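Long-range contacts in PbICP-C (Plasmodium berghei, PDB 3PNR), which probably inhibits cysteine peptidases of the papain type, as expected of the inhibitor domain of a falstatin-like protein: residues 99-105 and 161-165; 28-33 and 53-59; 157-161 and 183-187. All coordinates share one frame; numbering follows the deposited sequence.

In the fold
Two stacked beta sheets organise this helix-free, beta-rich domain, and the three contacts sample pairing within the sheets and packing between them. Contact 2 lies in the five-stranded sheet, joining its outermost strand 29-33 to strand 54-62. Contact 3 lies in the four-stranded sheet, within the hairpin of strands 159-168 and 178-186. Contact 1 bridges the sheets and shares Tyr161 with contact 3. The centres of contacts 1 and 2 are about 12 Å apart. Those of contacts 1 and 3 are about 11 Å apart, and those of contacts 2 and 3 about 15 Å apart. Contact 2 closes before the others open along the chain, so the sandwich unites early and late segments of the probable inhibitor domain.

Contact 1: residues 99-105 and 161-165; sequences EISVTQP and YYIVY
Ile100 lays its delta methyl over one face of the Tyr161 ring, a CH-pi contact in which CD1 stands 4.2 Å from the ring centroid and 25° off the ring normal. The two side chains run past one another in opposite senses, with CD1 offset toward the CG and CD2 side. Its other flank meets the next bump along: Ile100 CD1 is 4.1 Å from Ile163 CD1. That Ile163 methyl rises between two residues of the facing strand and also meets Val102 tip to tip, with Val102 CG2 3.7 Å from Ile163 CD1. Such meshing is the packing of a beta sandwich, consistent with the immunoglobulin-like fold of chagasin-type inhibitors. Strand 100-102 of the five-stranded sheet runs almost parallel to strand 161-165 of the four-stranded sheet, their axes 10.1 Å apart, a gap across which the two segments meet through side chains. Val102 divides its two methyls between neighbours: with CG1 anti to the backbone N (chi1 -157°), that branch turns to Tyr165 and leaves CG2 for Ile163. Val102 CG1 approaches Tyr165 CZ obliquely at 4.3 Å, while the hydroxyl beyond it is hydrogen-bonded to Ser151. Farther back, Pro105 CG lies 4.2 Å from Tyr165 CD1, so valine and proline touch successive parts of the ring. Ile153 and Ile74 border Val102 and Ile163 from neighbouring strands. At the other end the filling turns polar. Glu99 crosses the tip of Tyr161, its CB 3.3 Å from Tyr161 OH, and the carboxylate is turned 75° to the ring plane. Glu99 OE1 comes to the ring edge, 3.8 Å from Tyr161 CE1, and is salt-bridged to Lys76; the Tyr161 hydroxyl is hydrogen-bonded to Lys157 O, an oxygen of less certain position.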
ATOM      1  N   GLU B  99      36.586   0.109 -10.655  1.00105.30           N
ATOM      2  CA  GLU B  99      36.826   1.129  -9.640  1.00106.10           C
ATOM      3  C   GLU B  99      35.945   0.969  -8.404  1.00104.46           C
ATOM      4  O   GLU B  99      36.410   1.136  -7.276  1.00105.60           O
ATOM      5  CB  GLU B  99      36.616   2.522 -10.233  1.00112.67           C
ATOM      6  CG  GLU B  99      37.384   2.770 -11.518  1.00122.33           C
ATOM      7  CD  GLU B  99      37.035   4.098 -12.154  1.00131.00           C
ATOM      8  OE1 GLU B  99      35.837   4.453 -12.171  1.00133.27           O
ATOM      9  OE2 GLU B  99      37.956   4.786 -12.640  1.00135.85           O
ATOM     10  N   ILE B 100      34.672   0.650  -8.619  1.00100.69           N
ATOM     11  CA  ILE B 100      33.705   0.616  -7.525  1.00 94.86           C
ATOM     12  C   ILE B 100      32.589  -0.395  -7.774  1.00 89.52           C
ATOM     13  O   ILE B 100      32.304  -0.755  -8.917  1.00 85.11           O
ATOM     14  CB  ILE B 100      33.079   2.016  -7.305  1.00 85.64           C
ATOM     15  CG1 ILE B 100      32.276   2.063  -5.998  1.00 77.75           C
ATOM     16  CG2 ILE B 100      32.226   2.414  -8.513  1.00 78.67           C
ATOM     17  CD1 ILE B 100      32.072   3.478  -5.456  1.00 66.69           C
ATOM     18  N   SER B 101      31.960  -0.853  -6.697  1.00 87.66           N
ATOM     19  CA  SER B 101      30.794  -1.721  -6.823  1.00 94.38           C
ATOM     20  C   SER B 101      29.700  -1.354  -5.810  1.00 88.68           C
ATOM     21  O   SER B 101      29.960  -1.238  -4.603  1.00 79.29           O
ATOM     22  CB  SER B 101      31.188  -3.194  -6.687  1.00 96.29           C
ATOM     23  OG  SER B 101      31.364  -3.544  -5.327  1.00 98.71           O
ATOM     24  N   VAL B 102      28.483  -1.156  -6.316  1.00 81.62           N
ATOM     25  CA  VAL B 102      27.336  -0.840  -5.466  1.00 81.42           C
ATOM     26  C   VAL B 102      26.085  -1.644  -5.848  1.00 75.40           C
ATOM     27  O   VAL B 102      25.766  -1.822  -7.029  1.00 68.09           O
ATOM     28  CB  VAL B 102      27.020   0.673  -5.451  1.00 79.28           C
ATOM     29  CG1 VAL B 102      26.240   1.028  -4.192  1.00 77.12           C
ATOM     30  CG2 VAL B 102      28.306   1.497  -5.527  1.00 69.63           C
ATOM     31  N   THR B 103      25.379  -2.129  -4.835  1.00 75.47           N
ATOM     32  CA  THR B 103      24.250  -3.027  -5.048  1.00 76.51           C
ATOM     33  C   THR B 103      22.900  -2.315  -4.978  1.00 71.79           C
ATOM     34  O   THR B 103      22.750  -1.326  -4.260  1.00 68.60           O
ATOM     35  CB  THR B 103      24.259  -4.143  -4.003  1.00 72.00           C
ATOM     36  OG1 THR B 103      24.342  -3.559  -2.697  1.00 70.47           O
ATOM     37  CG2 THR B 103      25.453  -5.057  -4.221  1.00 66.99           C
ATOM     38  N   GLN B 104      21.925  -2.824  -5.729  1.00 68.59           N
ATOM     39  CA  GLN B 104      20.549  -2.342  -5.633  1.00 70.85           C
ATOM     40  C   GLN B 104      20.022  -2.596  -4.227  1.00 75.05           C
ATOM     41  O   GLN B 104      20.299  -3.645  -3.641  1.00 74.59           O
ATOM     42  CB  GLN B 104      19.653  -3.049  -6.654  1.00 66.95           C
ATOM     43  CG  GLN B 104      19.821  -2.567  -8.086  1.00 66.17           C
ATOM     44  CD  GLN B 104      19.288  -1.158  -8.301  1.00 68.02           C
ATOM     45  OE1 GLN B 104      18.538  -0.624  -7.480  1.00 67.09           O
ATOM     46  NE2 GLN B 104      19.677  -0.548  -9.413  1.00 65.16           N
ATOM     47  N   PRO B 105      19.263  -1.637  -3.669  1.00 76.60           N
ATOM     48  CA  PRO B 105      18.755  -1.874  -2.312  1.00 73.69           C
ATOM     49  C   PRO B 105      17.903  -3.144  -2.251  1.00 66.94           C
ATOM     50  O   PRO B 105      17.162  -3.436  -3.192  1.00 63.55           O
ATOM     51  CB  PRO B 105      17.911  -0.623  -2.025  1.00 67.19           C
ATOM     52  CG  PRO B 105      18.466   0.429  -2.935  1.00 62.96           C
ATOM     53  CD  PRO B 105      18.875  -0.313  -4.187  1.00 68.61           C
ATOM     54  N   TYR B 161      33.262   9.560  -6.295  1.00 90.97           N
ATOM     55  CA  TYR B 161      32.112   8.902  -6.901  1.00 89.90           C
ATOM     56  C   TYR B 161      30.783   9.474  -6.410  1.00 86.11           C
ATOM     57  O   TYR B 161      30.571   9.638  -5.205  1.00 85.31           O
ATOM     58  CB  TYR B 161      32.166   7.396  -6.634  1.00 93.76           C
ATOM     59  CG  TYR B 161      33.482   6.749  -7.017  1.00 98.72           C
ATOM     60  CD1 TYR B 161      33.718   6.327  -8.318  1.00 99.37           C
ATOM     61  CD2 TYR B 161      34.485   6.559  -6.075  1.00103.48           C
ATOM     62  CE1 TYR B 161      34.914   5.735  -8.670  1.00102.51           C
ATOM     63  CE2 TYR B 161      35.688   5.967  -6.420  1.00105.24           C
ATOM     64  CZ  TYR B 161      35.895   5.559  -7.719  1.00105.19           C
ATOM     65  OH  TYR B 161      37.087   4.971  -8.069  1.00108.82           O
ATOM     66  N   TYR B 162      29.900   9.787  -7.358  1.00 79.36           N
ATOM     67  CA  TYR B 162      28.533  10.201  -7.052  1.00 68.32           C
ATOM     68  C   TYR B 162      27.596   9.005  -7.174  1.00 62.01           C
ATOM     69  O   TYR B 162      27.300   8.550  -8.284  1.00 56.17           O
ATOM     70  CB  TYR B 162      28.069  11.312  -8.002  1.00 67.89           C
ATOM     71  CG  TYR B 162      28.678  12.659  -7.714  1.00 75.30           C
ATOM     72  CD1 TYR B 162      28.243  13.421  -6.639  1.00 77.82           C
ATOM     73  CD2 TYR B 162      29.688  13.169  -8.517  1.00 78.64           C
ATOM     74  CE1 TYR B 162      28.795  14.653  -6.372  1.00 79.85           C
ATOM     75  CE2 TYR B 162      30.246  14.398  -8.258  1.00 84.41           C
ATOM     76  CZ  TYR B 162      29.797  15.139  -7.183  1.00 88.35           C
ATOM     77  OH  TYR B 162      30.355  16.370  -6.920  1.00 90.78           O
ATOM     78  N   ILE B 163      27.146   8.498  -6.030  1.00 59.79           N
ATOM     79  CA  ILE B 163      26.199   7.389  -5.986  1.00 70.62           C
ATOM     80  C   ILE B 163      24.787   7.914  -5.747  1.00 71.74           C
ATOM     81  O   ILE B 163      24.540   8.624  -4.769  1.00 71.05           O
ATOM     82  CB  ILE B 163      26.559   6.402  -4.867  1.00 73.04           C
ATOM     83  CG1 ILE B 163      28.052   6.068  -4.929  1.00 73.06           C
ATOM     84  CG2 ILE B 163      25.702   5.152  -4.969  1.00 69.65           C
ATOM     85  CD1 ILE B 163      28.460   4.924  -4.039  1.00 72.75           C
ATOM     86  N   VAL B 164      23.862   7.573  -6.639  1.00 67.58           N
ATOM     87  CA  VAL B 164      22.513   8.137  -6.563  1.00 62.47           C
ATOM     88  C   VAL B 164      21.419   7.130  -6.190  1.00 56.05           C
ATOM     89  O   VAL B 164      21.238   6.101  -6.841  1.00 52.21           O
ATOM     90  CB  VAL B 164      22.135   8.866  -7.858  1.00 55.60           C
ATOM     91  CG1 VAL B 164      20.766   9.501  -7.720  1.00 51.85           C
ATOM     92  CG2 VAL B 164      23.179   9.916  -8.186  1.00 54.20           C
ATOM     93  N   TYR B 165      20.705   7.436  -5.117  1.00 59.20           N
ATOM     94  CA  TYR B 165      19.563   6.635  -4.702  1.00 61.89           C
ATOM     95  C   TYR B 165      18.322   7.501  -4.745  1.00 62.13           C
ATOM     96  O   TYR B 165      18.393   8.717  -4.538  1.00 59.64           O
ATOM     97  CB  TYR B 165      19.742   6.152  -3.271  1.00 66.76           C
ATOM     98  CG  TYR B 165      20.911   5.229  -3.049  1.00 75.17           C
ATOM     99  CD1 TYR B 165      20.821   3.881  -3.367  1.00 77.55           C
ATOM    100  CD2 TYR B 165      22.096   5.699  -2.494  1.00 78.46           C
ATOM    101  CE1 TYR B 165      21.881   3.028  -3.154  1.00 80.02           C
ATOM    102  CE2 TYR B 165      23.166   4.851  -2.273  1.00 80.33           C
ATOM    103  CZ  TYR B 165      23.051   3.515  -2.606  1.00 80.23           C
ATOM    104  OH  TYR B 165      24.105   2.660  -2.391  1.00 74.49           O
TER

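Contact 2: residues 28-33 and 53-59; sequences GKSLKL and EILCIDL
Leu31 is held to the neighbouring strand through both of its main-chain polar groups: Leu31 N donates to Cys56 O at 2.6 Å, and Asp58 N donates to Leu31 O at 2.7 Å. The same pattern extends to either side. Cys56 N reaches Lys29 O at 2.8 Å, and Leu33 N reaches Asp58 O at 2.7 Å, so Cys56 and Asp58 each give and accept one bond across the pair. This alternation, in which one residue is bonded to two positions flanking its partner, is the signature of parallel beta pairing, and the two strands run 18° apart. Parallel neighbours need a crossover connection. Here the chain leaves strand 29-33, contributes strand 41-49 to the opposite sheet, and returns as strand 54-62. Strand 29-33 is the outermost of the five-stranded sheet within this chain. Only one surface of the pair looks into the sandwich. On it Leu31 and Ile57 run alongside each other in the same direction, with Leu31 CD2 3.9 Å from Ile57 CD1; Ile45 of the facing sheet meets Leu31. Leu55 keeps CG anti to its own N (chi1 172°), which carries its CD1 across to within 3.3 Å of Lys29 O. The other surface bears Ser30 against Cys56, CB beside CB, then Lys32 against Asp58 in the same fashion. There the carboxylate of Asp58 is salt-bridged to Arg150 on the next strand. At the N-terminal end of the pair, extended Lys29 crosses Glu53, its CD 3.7 Å from Glu53 OE2. The charged atoms themselves stay apart, Lys29 NZ lying 5.0 Å from Glu53 OE2; the ammonium is instead hydrogen-bonded to Ser48 O, and Glu53 OE1 accepts from Ser50 N.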
ATOM      1  N   GLY B  28      30.898  -3.641   8.067  1.00 89.22           N
ATOM      2  CA  GLY B  28      31.789  -2.502   7.944  1.00 99.32           C
ATOM      3  C   GLY B  28      31.159  -1.197   8.394  1.00113.36           C
ATOM      4  O   GLY B  28      30.128  -1.198   9.071  1.00118.47           O
ATOM      5  N   LYS B  29      31.786  -0.083   8.017  1.00116.91           N
ATOM      6  CA  LYS B  29      31.303   1.262   8.346  1.00121.72           C
ATOM      7  C   LYS B  29      29.996   1.591   7.608  1.00120.55           C
ATOM      8  O   LYS B  29      29.830   1.218   6.448  1.00120.88           O
ATOM      9  CB  LYS B  29      32.398   2.281   8.019  1.00124.91           C
ATOM     10  CG  LYS B  29      31.955   3.731   7.940  1.00126.68           C
ATOM     11  CD  LYS B  29      33.144   4.615   7.579  1.00127.62           C
ATOM     12  CE  LYS B  29      32.710   6.007   7.150  1.00128.30           C
ATOM     13  NZ  LYS B  29      33.871   6.861   6.762  1.00126.79           N
ATOM     14  N   SER B  30      29.076   2.293   8.274  1.00117.93           N
ATOM     15  CA  SER B  30      27.699   2.411   7.771  1.00115.20           C
ATOM     16  C   SER B  30      27.056   3.808   7.824  1.00105.51           C
ATOM     17  O   SER B  30      27.567   4.721   8.477  1.00101.77           O
ATOM     18  CB  SER B  30      26.792   1.408   8.491  1.00116.69           C
ATOM     19  OG  SER B  30      26.772   1.653   9.887  1.00116.44           O
ATOM     20  N   LEU B  31      25.912   3.944   7.148  1.00 95.41           N
ATOM     21  CA  LEU B  31      25.212   5.224   7.019  1.00 91.76           C
ATOM     22  C   LEU B  31      23.709   5.042   6.759  1.00 91.57           C
ATOM     23  O   LEU B  31      23.317   4.456   5.746  1.00 90.93           O
ATOM     24  CB  LEU B  31      25.833   6.027   5.878  1.00 92.81           C
ATOM     25  CG  LEU B  31      25.234   7.397   5.577  1.00 94.96           C
ATOM     26  CD1 LEU B  31      25.605   8.388   6.671  1.00 94.65           C
ATOM     27  CD2 LEU B  31      25.709   7.884   4.216  1.00 95.78           C
ATOM     28  N   LYS B  32      22.871   5.561   7.658  1.00 90.79           N
ATOM     29  CA  LYS B  32      21.418   5.385   7.534  1.00 90.19           C
ATOM     30  C   LYS B  32      20.644   6.658   7.153  1.00 82.67           C
ATOM     31  O   LYS B  32      20.677   7.657   7.871  1.00 76.11           O
ATOM     32  CB  LYS B  32      20.827   4.761   8.805  1.00 89.51           C
ATOM     33  CG  LYS B  32      20.608   5.725   9.962  1.00 94.10           C
ATOM     34  CD  LYS B  32      19.851   5.031  11.102  1.00101.97           C
ATOM     35  CE  LYS B  32      19.660   5.941  12.315  1.00 99.72           C
ATOM     36  NZ  LYS B  32      19.061   5.210  13.469  1.00 94.23           N
ATOM     37  N   LEU B  33      19.941   6.595   6.022  1.00 81.80           N
ATOM     38  CA  LEU B  33      19.138   7.709   5.516  1.00 87.02           C
ATOM     39  C   LEU B  33      17.693   7.260   5.299  1.00 86.40           C
ATOM     40  O   LEU B  33      17.440   6.075   5.087  1.00 88.73           O
ATOM     41  CB  LEU B  33      19.723   8.216   4.196  1.00 90.52           C
ATOM     42  CG  LEU B  33      21.244   8.419   4.174  1.00 93.49           C
ATOM     43  CD1 LEU B  33      21.688   9.072   2.878  1.00 93.01           C
ATOM     44  CD2 LEU B  33      21.698   9.252   5.364  1.00 96.00           C
ATOM     45  N   GLU B  53      37.531  -0.912   2.053  1.00112.61           N
ATOM     46  CA  GLU B  53      36.575  -0.729   3.145  1.00110.29           C
ATOM     47  C   GLU B  53      35.133  -0.796   2.633  1.00114.87           C
ATOM     48  O   GLU B  53      34.805  -0.215   1.595  1.00116.95           O
ATOM     49  CB  GLU B  53      36.831   0.607   3.849  1.00105.18           C
ATOM     50  CG  GLU B  53      36.035   0.818   5.130  1.00103.64           C
ATOM     51  CD  GLU B  53      36.298   2.178   5.759  1.00103.25           C
ATOM     52  OE1 GLU B  53      36.809   3.074   5.052  1.00103.27           O
ATOM     53  OE2 GLU B  53      35.996   2.351   6.961  1.00100.35           O
ATOM     54  N   ILE B  54      34.276  -1.510   3.361  1.00112.27           N
ATOM     55  CA  ILE B  54      32.884  -1.697   2.943  1.00103.93           C
ATOM     56  C   ILE B  54      31.902  -0.768   3.663  1.00 99.62           C
ATOM     57  O   ILE B  54      31.903  -0.671   4.893  1.00 96.88           O
ATOM     58  CB  ILE B  54      32.430  -3.163   3.096  1.00 94.25           C
ATOM     59  CG1 ILE B  54      32.559  -3.890   1.752  1.00 94.03           C
ATOM     60  CG2 ILE B  54      30.996  -3.225   3.590  1.00 89.91           C
ATOM     61  CD1 ILE B  54      32.184  -5.363   1.794  1.00 90.54           C
ATOM     62  N   LEU B  55      31.065  -0.092   2.877  1.00 91.16           N
ATOM     63  CA  LEU B  55      30.138   0.911   3.397  1.00 83.81           C
ATOM     64  C   LEU B  55      28.677   0.461   3.312  1.00 80.16           C
ATOM     65  O   LEU B  55      28.188   0.092   2.238  1.00 74.47           O
ATOM     66  CB  LEU B  55      30.329   2.235   2.659  1.00 77.18           C
ATOM     67  CG  LEU B  55      29.319   3.353   2.925  1.00 72.62           C
ATOM     68  CD1 LEU B  55      29.279   3.721   4.406  1.00 66.99           C
ATOM     69  CD2 LEU B  55      29.636   4.570   2.057  1.00 67.11           C
ATOM     70  N   CYS B  56      27.991   0.494   4.454  1.00 80.64           N
ATOM     71  CA  CYS B  56      26.599   0.057   4.541  1.00 82.15           C
ATOM     72  C   CYS B  56      25.645   1.248   4.490  1.00 82.44           C
ATOM     73  O   CYS B  56      25.662   2.108   5.375  1.00 82.75           O
ATOM     74  CB  CYS B  56      26.352  -0.738   5.831  1.00 78.76           C
ATOM     75  SG  CYS B  56      27.417  -2.190   6.092  1.00122.44           S
ATOM     76  N   ILE B  57      24.821   1.300   3.448  1.00 77.00           N
ATOM     77  CA  ILE B  57      23.776   2.313   3.362  1.00 75.14           C
ATOM     78  C   ILE B  57      22.437   1.732   3.824  1.00 66.81           C
ATOM     79  O   ILE B  57      21.899   0.804   3.210  1.00 62.59           O
ATOM     80  CB  ILE B  57      23.648   2.887   1.941  1.00 74.70           C
ATOM     81  CG1 ILE B  57      25.009   3.378   1.442  1.00 77.48           C
ATOM     82  CG2 ILE B  57      22.663   4.036   1.925  1.00 72.73           C
ATOM     83  CD1 ILE B  57      25.473   4.675   2.085  1.00 74.99           C
ATOM     84  N   ASP B  58      21.925   2.269   4.928  1.00 61.25           N
ATOM     85  CA  ASP B  58      20.638   1.849   5.479  1.00 72.16           C
ATOM     86  C   ASP B  58      19.538   2.822   5.049  1.00 73.64           C
ATOM     87  O   ASP B  58      19.501   3.982   5.485  1.00 65.87           O
ATOM     88  CB  ASP B  58      20.699   1.768   7.006  1.00 81.93           C
ATOM     89  CG  ASP B  58      21.403   0.516   7.499  1.00 89.07           C
ATOM     90  OD1 ASP B  58      21.981  -0.221   6.668  1.00 85.85           O
ATOM     91  OD2 ASP B  58      21.370   0.269   8.725  1.00 91.56           O
ATOM     92  N   LEU B  59      18.644   2.332   4.195  1.00 66.75           N
ATOM     93  CA  LEU B  59      17.604   3.154   3.593  1.00 60.74           C
ATOM     94  C   LEU B  59      16.247   2.959   4.270  1.00 56.72           C
ATOM     95  O   LEU B  59      15.719   1.843   4.342  1.00 54.11           O
ATOM     96  CB  LEU B  59      17.508   2.835   2.105  1.00 61.42           C
ATOM     97  CG  LEU B  59      18.781   3.118   1.312  1.00 52.34           C
ATOM     98  CD1 LEU B  59      18.872   2.230   0.076  1.00 54.35           C
ATOM     99  CD2 LEU B  59      18.839   4.591   0.947  1.00 46.07           C
TER

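Contact 3: residues 157-161 and 183-187; sequences KPGKY and YVTVQ
Tyr161 and Val184 form a hydrogen-bonded antiparallel pair, Tyr161 N giving to Val184 O at 2.8 Å and Val184 N to Tyr161 O at 2.9 Å. One pair further, Val186 N reaches Gly159 O at 2.8 Å; the return bond from Gly159 N rests on a less certain position of Val186 O. These bonds close the open end of the hairpin of strands 159-168 and 178-186, which cross here at 162°. On the inward surface Val186 crosses the Tyr161 ring obliquely, its CG2 3.4 Å from Tyr161 CE2. The outward surface carries Lys160, whose methylene chain crosses the end of Tyr183; Lys160 CB is 3.9 Å from Tyr183 CZ. Gly159 enters the strand at phi 159°, a conformation open chiefly to a residue without a side chain. Further out, the ring of Tyr183 meets Tyr162, Lys157 is salt-bridged to Glu98, and strand 41-49 pairs with the far side of 183-187 through Thr185 and Gln47. Since every hydrogen bond between the segments joins main-chain atoms, the pairing seen here needs no particular polar side chains, while aliphatic and aromatic surfaces supply the remaining side-chain contact.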
ATOM      1  N   LYS B 157      39.361   1.380  -5.975  1.00105.49           N
ATOM      2  CA  LYS B 157      40.341   2.285  -6.545  1.00105.96           C
ATOM      3  C   LYS B 157      40.087   3.695  -6.052  1.00107.92           C
ATOM      4  O   LYS B 157      38.938   4.125  -5.953  1.00111.33           O
ATOM      5  CB  LYS B 157      40.253   2.250  -8.070  1.00106.31           C
ATOM      6  CG  LYS B 157      41.110   3.283  -8.777  1.00110.20           C
ATOM      7  CD  LYS B 157      40.994   3.112 -10.278  1.00110.72           C
ATOM      8  CE  LYS B 157      41.135   1.645 -10.657  1.00110.42           C
ATOM      9  NZ  LYS B 157      40.733   1.388 -12.066  1.00111.05           N
ATOM     10  N   PRO B 158      41.160   4.421  -5.733  1.00107.96           N
ATOM     11  CA  PRO B 158      41.009   5.814  -5.305  1.00105.80           C
ATOM     12  C   PRO B 158      40.192   6.621  -6.312  1.00 92.66           C
ATOM     13  O   PRO B 158      40.254   6.353  -7.517  1.00 88.58           O
ATOM     14  CB  PRO B 158      42.454   6.317  -5.256  1.00108.30           C
ATOM     15  CG  PRO B 158      43.263   5.088  -4.994  1.00107.36           C
ATOM     16  CD  PRO B 158      42.566   3.983  -5.730  1.00105.05           C
ATOM     17  N   GLY B 159      39.430   7.593  -5.820  1.00 84.46           N
ATOM     18  CA  GLY B 159      38.635   8.444  -6.686  1.00 85.53           C
ATOM     19  C   GLY B 159      37.482   9.144  -5.988  1.00 85.31           C
ATOM     20  O   GLY B 159      37.306   9.030  -4.773  1.00 78.51           O
ATOM     21  N   LYS B 160      36.705   9.888  -6.768  1.00 91.57           N
ATOM     22  CA  LYS B 160      35.486  10.527  -6.280  1.00 94.08           C
ATOM     23  C   LYS B 160      34.286   9.969  -7.034  1.00 88.76           C
ATOM     24  O   LYS B 160      34.288   9.908  -8.266  1.00 80.67           O
ATOM     25  CB  LYS B 160      35.554  12.044  -6.453  1.00 97.03           C
ATOM     26  CG  LYS B 160      36.654  12.713  -5.656  1.00103.81           C
ATOM     27  CD  LYS B 160      36.539  12.389  -4.177  1.00113.18           C
ATOM     28  CE  LYS B 160      37.577  13.154  -3.370  1.00120.57           C
ATOM     29  NZ  LYS B 160      38.953  12.996  -3.931  1.00122.27           N
ATOM     30  N   TYR B 161      33.262   9.560  -6.295  1.00 90.97           N
ATOM     31  CA  TYR B 161      32.112   8.902  -6.901  1.00 89.90           C
ATOM     32  C   TYR B 161      30.783   9.474  -6.410  1.00 86.11           C
ATOM     33  O   TYR B 161      30.571   9.638  -5.205  1.00 85.31           O
ATOM     34  CB  TYR B 161      32.166   7.396  -6.634  1.00 93.76           C
ATOM     35  CG  TYR B 161      33.482   6.749  -7.017  1.00 98.72           C
ATOM     36  CD1 TYR B 161      33.718   6.327  -8.318  1.00 99.37           C
ATOM     37  CD2 TYR B 161      34.485   6.559  -6.075  1.00103.48           C
ATOM     38  CE1 TYR B 161      34.914   5.735  -8.670  1.00102.51           C
ATOM     39  CE2 TYR B 161      35.688   5.967  -6.420  1.00105.24           C
ATOM     40  CZ  TYR B 161      35.895   5.559  -7.719  1.00105.19           C
ATOM     41  OH  TYR B 161      37.087   4.971  -8.069  1.00108.82           O
ATOM     42  N   TYR B 183      28.295  11.338  -1.937  1.00 79.81           N
ATOM     43  CA  TYR B 183      29.568  11.735  -2.522  1.00 82.01           C
ATOM     44  C   TYR B 183      30.712  11.028  -1.800  1.00 76.96           C
ATOM     45  O   TYR B 183      31.175  11.478  -0.754  1.00 68.56           O
ATOM     46  CB  TYR B 183      29.748  13.247  -2.474  1.00 88.61           C
ATOM     47  CG  TYR B 183      30.994  13.698  -3.189  1.00102.71           C
ATOM     48  CD1 TYR B 183      31.148  13.481  -4.553  1.00109.49           C
ATOM     49  CD2 TYR B 183      32.022  14.328  -2.502  1.00109.62           C
ATOM     50  CE1 TYR B 183      32.290  13.884  -5.215  1.00114.50           C
ATOM     51  CE2 TYR B 183      33.169  14.737  -3.154  1.00115.46           C
ATOM     52  CZ  TYR B 183      33.299  14.513  -4.511  1.00116.84           C
ATOM     53  OH  TYR B 183      34.443  14.921  -5.165  1.00113.34           O
ATOM     54  N   VAL B 184      31.149   9.911  -2.371  1.00 79.49           N
ATOM     55  CA  VAL B 184      32.144   9.049  -1.745  1.00 82.43           C
ATOM     56  C   VAL B 184      33.545   9.272  -2.315  1.00 84.72           C
ATOM     57  O   VAL B 184      33.736   9.353  -3.532  1.00 70.18           O
ATOM     58  CB  VAL B 184      31.767   7.564  -1.912  1.00 81.82           C
ATOM     59  CG1 VAL B 184      32.898   6.665  -1.428  1.00 81.21           C
ATOM     60  CG2 VAL B 184      30.472   7.259  -1.174  1.00 81.09           C
ATOM     61  N   THR B 185      34.525   9.375  -1.422  1.00 98.18           N
ATOM     62  CA  THR B 185      35.922   9.503  -1.829  1.00 99.18           C
ATOM     63  C   THR B 185      36.691   8.241  -1.449  1.00 96.27           C
ATOM     64  O   THR B 185      36.823   7.919  -0.268  1.00 94.43           O
ATOM     65  CB  THR B 185      36.596  10.725  -1.172  1.00 97.15           C
ATOM     66  OG1 THR B 185      36.810  10.461   0.220  1.00102.45           O
ATOM     67  CG2 THR B 185      35.726  11.973  -1.324  1.00 91.51           C
ATOM     68  N   VAL B 186      37.179   7.519  -2.454  1.00 98.68           N
ATOM     69  CA  VAL B 186      38.019   6.349  -2.214  1.00104.17           C
ATOM     70  C   VAL B 186      39.495   6.750  -2.144  1.00104.31           C
ATOM     71  O   VAL B 186      40.073   7.214  -3.126  1.00 99.54           O
ATOM     72  CB  VAL B 186      37.837   5.276  -3.305  1.00102.74           C
ATOM     73  CG1 VAL B 186      38.785   4.107  -3.065  1.00 99.06           C
ATOM     74  CG2 VAL B 186      36.395   4.800  -3.343  1.00 99.59           C
ATOM     75  N   GLN B 187      40.096   6.574  -0.973  1.00108.71           N
ATOM     76  CA  GLN B 187      41.491   6.938  -0.771  1.00112.62           C
ATOM     77  C   GLN B 187      42.284   5.759  -0.216  1.00114.29           C
ATOM     78  O   GLN B 187      41.824   5.058   0.687  1.00115.83           O
ATOM     79  CB  GLN B 187      41.591   8.126   0.184  1.00114.53           C
ATOM     80  CG  GLN B 187      41.484   7.738   1.650  1.00119.53           C
ATOM     81  CD  GLN B 187      40.846   8.820   2.493  1.00120.59           C
ATOM     82  OE1 GLN B 187      39.980   9.559   2.021  1.00119.46           O
ATOM     83  NE2 GLN B 187      41.262   8.915   3.754  1.00119.32           N
ATOM     84  OXT GLN B 187      43.398   5.483  -0.660  1.00 30.00           O
TER